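Local coordinates for CCMAN5 (Cellulosimicrobium cellulans, PDB 2XSG), which probably hydrolyses alpha-mannosidic linkages as a family 92 glycoside hydrolase, and enables mannose-6-phosphate modification of yeast-produced lysosomal enzymes, at residues F345-S350 with V398-T403. Residues are numbered along the deposited sequence; the frame is centred on the assembly and turned at random.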
loop_
_atom_site.group_PDB
_atom_site.type_symbol
_atom_site.label_atom_id
_atom_site.label_comp_id
_atom_site.label_asym_id
_atom_site.label_seq_id
_atom_site.Cartn_x
_atom_site.Cartn_y
_atom_site.Cartn_z
ATOM N N PHE A 345 -14.019 5.840 -17.421
ATOM C CA PHE A 345 -12.863 5.574 -16.560
ATOM C C PHE A 345 -13.276 4.586 -15.483
ATOM O O PHE A 345 -14.473 4.401 -15.213
ATOM C CB PHE A 345 -12.300 6.873 -15.951
ATOM C CG PHE A 345 -13.004 7.342 -14.709
ATOM C CD1 PHE A 345 -14.234 7.993 -14.789
ATOM C CD2 PHE A 345 -12.406 7.181 -13.458
ATOM C CE1 PHE A 345 -14.880 8.447 -13.634
ATOM C CE2 PHE A 345 -13.044 7.625 -12.287
ATOM C CZ PHE A 345 -14.291 8.258 -12.375
ATOM N N THR A 346 -12.289 3.947 -14.875
ATOM C CA THR A 346 -12.547 3.011 -13.783
ATOM C C THR A 346 -12.394 3.747 -12.462
ATOM O O THR A 346 -11.386 4.442 -12.227
ATOM C CB THR A 346 -11.599 1.799 -13.869
ATOM O OG1 THR A 346 -11.915 1.074 -15.055
ATOM C CG2 THR A 346 -11.748 0.834 -12.661
ATOM N N TYR A 347 -13.402 3.602 -11.603
ATOM C CA TYR A 347 -13.363 4.228 -10.286
ATOM C C TYR A 347 -12.637 3.302 -9.306
ATOM O O TYR A 347 -13.036 2.151 -9.101
ATOM C CB TYR A 347 -14.778 4.565 -9.798
ATOM C CG TYR A 347 -14.836 5.196 -8.432
ATOM C CD1 TYR A 347 -14.492 6.534 -8.244
ATOM C CD2 TYR A 347 -15.233 4.457 -7.320
ATOM C CE1 TYR A 347 -14.535 7.119 -6.976
ATOM C CE2 TYR A 347 -15.296 5.044 -6.055
ATOM C CZ TYR A 347 -14.952 6.379 -5.894
ATOM O OH TYR A 347 -15.005 6.962 -4.644
ATOM N N TYR A 348 -11.569 3.821 -8.717
ATOM C CA TYR A 348 -10.849 3.151 -7.648
ATOM C C TYR A 348 -11.153 3.811 -6.297
ATOM O O TYR A 348 -11.485 5.006 -6.227
ATOM C CB TYR A 348 -9.335 3.165 -7.938
ATOM C CG TYR A 348 -9.000 2.402 -9.201
ATOM C CD1 TYR A 348 -8.998 3.029 -10.458
ATOM C CD2 TYR A 348 -8.733 1.038 -9.145
ATOM C CE1 TYR A 348 -8.714 2.300 -11.617
ATOM C CE2 TYR A 348 -8.466 0.316 -10.279
ATOM C CZ TYR A 348 -8.455 0.945 -11.506
ATOM O OH TYR A 348 -8.183 0.172 -12.603
ATOM N N ASP A 349 -11.045 3.006 -5.240
ATOM C CA ASP A 349 -11.310 3.437 -3.875
ATOM C C ASP A 349 -10.481 2.585 -2.920
ATOM O O ASP A 349 -10.041 1.479 -3.289
ATOM C CB ASP A 349 -12.802 3.302 -3.570
ATOM C CG ASP A 349 -13.234 4.069 -2.322
ATOM O OD1 ASP A 349 -12.413 4.797 -1.706
ATOM O OD2 ASP A 349 -14.412 3.910 -1.933
ATOM N N SER A 350 -10.285 3.115 -1.715
ATOM C CA SER A 350 -9.498 2.525 -0.603
ATOM C C SER A 350 -8.180 3.252 -0.468
ATOM O O SER A 350 -7.234 2.968 -1.183
ATOM C CB SER A 350 -9.240 1.031 -0.744
ATOM O OG SER A 350 -8.679 0.536 0.460
ATOM N N VAL A 398 -20.260 6.447 5.133
ATOM C CA VAL A 398 -20.026 5.025 4.921
ATOM C C VAL A 398 -19.341 4.860 3.556
ATOM O O VAL A 398 -19.862 5.317 2.543
ATOM C CB VAL A 398 -21.347 4.221 4.978
ATOM C CG1 VAL A 398 -21.089 2.763 4.622
ATOM C CG2 VAL A 398 -21.971 4.326 6.384
ATOM N N HIS A 399 -18.164 4.238 3.533
ATOM C CA HIS A 399 -17.410 4.094 2.278
ATOM C C HIS A 399 -17.725 2.834 1.425
ATOM O O HIS A 399 -18.351 1.894 1.911
ATOM C CB HIS A 399 -15.925 4.265 2.561
ATOM C CG HIS A 399 -15.540 5.697 2.739
ATOM N ND1 HIS A 399 -15.901 6.433 3.850
ATOM C CD2 HIS A 399 -14.890 6.549 1.917
ATOM C CE1 HIS A 399 -15.464 7.671 3.710
ATOM N NE2 HIS A 399 -14.858 7.771 2.543
ATOM N N SER A 400 -17.333 2.850 0.146
ATOM C CA SER A 400 -17.750 1.803 -0.811
ATOM C C SER A 400 -16.925 0.523 -0.712
ATOM O O SER A 400 -17.346 -0.524 -1.206
ATOM C CB SER A 400 -17.766 2.340 -2.262
ATOM O OG SER A 400 -16.463 2.487 -2.801
ATOM N N VAL A 401 -15.756 0.631 -0.075
ATOM C CA VAL A 401 -14.800 -0.477 0.130
ATOM C C VAL A 401 -14.075 -0.187 1.452
ATOM O O VAL A 401 -14.088 0.966 1.902
ATOM C CB VAL A 401 -13.743 -0.545 -0.994
ATOM C CG1 VAL A 401 -14.378 -0.853 -2.356
ATOM C CG2 VAL A 401 -12.925 0.752 -1.056
ATOM N N PRO A 402 -13.442 -1.210 2.082
ATOM C CA PRO A 402 -12.641 -0.902 3.253
ATOM C C PRO A 402 -11.616 0.149 2.885
ATOM O O PRO A 402 -11.068 0.130 1.774
ATOM C CB PRO A 402 -11.950 -2.233 3.596
ATOM C CG PRO A 402 -12.280 -3.173 2.534
ATOM C CD PRO A 402 -13.464 -2.655 1.792
ATOM N N THR A 403 -11.385 1.082 3.799
ATOM C CA THR A 403 -10.528 2.226 3.502
ATOM C C THR A 403 -9.864 2.735 4.780
ATOM O O THR A 403 -10.171 2.265 5.884
ATOM C CB THR A 403 -11.331 3.323 2.782
ATOM O OG1 THR A 403 -10.445 4.272 2.170
ATOM C CG2 THR A 403 -12.311 4.029 3.754
#
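Ser400 meets Asp349 where the loop between helices 368-387 and 409-418 passes strand 348-349, paired antiparallel with strand 323-324 in a small two-stranded sheet of the catalytic domain, an (alpha/alpha)6 barrel in this family. The Ser400 hydroxyl donates to Asp349, with 2.6 Å from OG to OD2, on the anti lone pair, the side turned away from OD1. The other oxygen, OD1, takes the N-H of Ser350 from above the carboxylate plane in a bent bond, so aspartate suits the strand by offering two acceptors on a short arm. Serine suits its place because OG, held between its own backbone N and carbonyl carbon (chi1 75°), faces the strand. The same OG lies near the plane of the Tyr347 ring, at its edge, 4.3 Å from CE2. Val401 brings a compact methyl: its CG2 sits 3.6 Å from CG of Asp349, the two side chains passing in opposite directions, and also packs against CB of Ser350. With an alanine in place of Asp349, the Ser400 hydroxyl and the Ser350 amide would probably lose their acceptors, and CG2 of Val401 its carboxylate neighbour. The ring of Pro402, apolar and compact, packs on Tyr200 and Leu202 of strand 198-208 in the N-terminal beta domain, while O of Pro402 accepts a hydrogen bond from OG of Ser350, 2.8 Å away. Thr403 supplies a hydroxyl bonded to the backbone N of Trp351; OG1, anti to its own backbone N (chi1 -164°), lies 3.4 Å from CA of Ser350.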